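Local coordinates for protein RsfP (PDB 4GLJ) that binds the dye rhodamine B and probably cleaves methylthioadenosine with phosphate, as a methylthioadenosine phosphorylase, at residues H186-R189 against Q190-A193. Numbering follows the deposited sequence. Where two conformers were deposited one is given.
Sequences HWYR and QMQA
The carbonyl oxygen Y188 O receives two backbone donors: A193 N at 3.0 Å, nearly straight with an N-H...O angle of 159°, and M191 N in a weak bond. Q192 N turns instead to R189 O, also at 3.0 Å, but from above the carbonyl plane. The pair A193 N to Y188 O and Q192 N to R189 O, with positive phi at Q192, defines a Schellman motif, which ends helix 182-190 and turns the chain toward strand 195-197.

M191 packs its side chain back along the last turn. Its thioether sulfur SD lies over one face of the W187 indole, 3.9 Å from the centroid of the five-membered ring and 16° off its normal. The same sulfur meets the Y188 ring at its edge, in plane, 3.9 Å from CD1; both are Met-aromatic contacts. With chi1 at 174°, W187 carries its indole on the carbonyl side of its own backbone, which brings a ring face under the sulfur. With an alanine in place of W187, SD would probably keep the Y188 edge but lose the indole face, and the M191 chain would be freer to turn.

W187 and M191 also pack against W187 of the third subunit, and Q190 NE2 bonds to Q190 O of the second. Backbone bonds therefore satisfy the carbonyls of H186 to R189, Q190 O is met by Q190 NE2 of the third subunit, and the M191 and W187 side chains and the Q190 amide reach the neighbouring subunits.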
loop_
_atom_site.group_PDB
_atom_site.type_symbol
_atom_site.label_atom_id
_atom_site.label_comp_id
_atom_site.label_asym_id
_atom_site.label_seq_id
_atom_site.Cartn_x
_atom_site.Cartn_y
_atom_site.Cartn_z
ATOM N N HIS A 186 16.719 -2.187 -5.523
ATOM C CA HIS A 186 17.526 -3.065 -4.666
ATOM C C HIS A 186 16.642 -3.918 -3.798
ATOM O O HIS A 186 16.874 -5.144 -3.619
ATOM C CB HIS A 186 18.438 -2.235 -3.762
ATOM C CG HIS A 186 19.283 -3.073 -2.847
ATOM N ND1 HIS A 186 18.873 -3.442 -1.625
ATOM C CD2 HIS A 186 20.536 -3.636 -3.027
ATOM C CE1 HIS A 186 19.813 -4.198 -1.046
ATOM N NE2 HIS A 186 20.831 -4.324 -1.910
ATOM N N TRP A 187 15.640 -3.286 -3.186
ATOM C CA TRP A 187 14.712 -4.038 -2.322
ATOM C C TRP A 187 13.922 -5.136 -3.112
ATOM O O TRP A 187 13.798 -6.284 -2.648
ATOM C CB TRP A 187 13.731 -3.024 -1.647
ATOM C CG TRP A 187 12.590 -3.629 -0.827
ATOM C CD1 TRP A 187 12.578 -4.755 -0.018
ATOM C CD2 TRP A 187 11.238 -3.055 -0.730
ATOM N NE1 TRP A 187 11.330 -4.917 0.593
ATOM C CE2 TRP A 187 10.490 -3.899 0.190
ATOM C CE3 TRP A 187 10.615 -1.917 -1.299
ATOM C CZ2 TRP A 187 9.149 -3.636 0.509
ATOM C CZ3 TRP A 187 9.272 -1.631 -0.935
ATOM C CH2 TRP A 187 8.565 -2.480 -0.057
ATOM N N TYR A 188 13.453 -4.804 -4.316
ATOM C CA TYR A 188 12.725 -5.800 -5.133
ATOM C C TYR A 188 13.615 -6.961 -5.523
ATOM O O TYR A 188 13.186 -8.148 -5.514
ATOM C CB TYR A 188 12.170 -5.175 -6.402
ATOM C CG TYR A 188 11.261 -3.992 -6.133
ATOM C CD1 TYR A 188 10.399 -3.970 -5.024
ATOM C CD2 TYR A 188 11.266 -2.916 -6.989
ATOM C CE1 TYR A 188 9.572 -2.883 -4.760
ATOM C CE2 TYR A 188 10.438 -1.806 -6.754
ATOM C CZ TYR A 188 9.577 -1.818 -5.632
ATOM O OH TYR A 188 8.761 -0.736 -5.381
ATOM N N ARG A 189 14.884 -6.653 -5.835
ATOM C CA ARG A 189 15.901 -7.707 -5.986
ATOM C C ARG A 189 16.067 -8.604 -4.749
ATOM O O ARG A 189 16.230 -9.857 -4.886
ATOM C CB ARG A 189 17.278 -7.137 -6.454
ATOM C CG ARG A 189 17.273 -6.447 -7.831
ATOM C CD ARG A 189 18.655 -5.874 -8.281
ATOM N NE ARG A 189 19.744 -6.753 -7.844
ATOM C CZ ARG A 189 20.313 -7.749 -8.537
ATOM N NH1 ARG A 189 19.949 -8.043 -9.794
ATOM N NH2 ARG A 189 21.288 -8.462 -7.966
ATOM N N GLN A 190 16.055 -8.013 -3.539
ATOM C CA GLN A 190 16.245 -8.785 -2.319
ATOM C C GLN A 190 14.988 -9.688 -2.102
ATOM O O GLN A 190 15.065 -10.769 -1.482
ATOM C CB GLN A 190 16.518 -7.802 -1.143
ATOM C CG GLN A 190 16.396 -8.411 0.246
ATOM C CD GLN A 190 16.564 -7.367 1.352
ATOM O OE1 GLN A 190 17.348 -6.426 1.218
ATOM N NE2 GLN A 190 15.814 -7.518 2.426
ATOM N N MET A 191 13.844 -9.262 -2.640
ATOM C CA MET A 191 12.595 -10.063 -2.504
ATOM C C MET A 191 12.574 -11.137 -3.587
ATOM O O MET A 191 11.598 -11.822 -3.705
ATOM C CB MET A 191 11.340 -9.207 -2.738
ATOM C CG MET A 191 11.043 -8.152 -1.691
ATOM S SD MET A 191 10.008 -6.824 -2.380
ATOM C CE MET A 191 8.774 -7.651 -3.295
ATOM N N GLN A 192 13.637 -11.242 -4.384
ATOM C CA GLN A 192 13.756 -12.242 -5.494
ATOM C C GLN A 192 12.808 -11.969 -6.654
ATOM O O GLN A 192 12.379 -12.900 -7.293
ATOM C CB GLN A 192 13.430 -13.661 -5.028
ATOM C CG GLN A 192 13.915 -14.029 -3.655
ATOM C CD GLN A 192 15.350 -14.409 -3.693
ATOM O OE1 GLN A 192 15.674 -15.581 -3.643
ATOM N NE2 GLN A 192 16.227 -13.414 -3.813
ATOM N N ALA A 193 12.420 -10.735 -6.879
ATOM C CA ALA A 193 11.671 -10.428 -8.048
ATOM C C ALA A 193 12.661 -10.302 -9.237
ATOM O O ALA A 193 13.797 -9.868 -9.035
ATOM C CB ALA A 193 10.928 -9.113 -7.853
#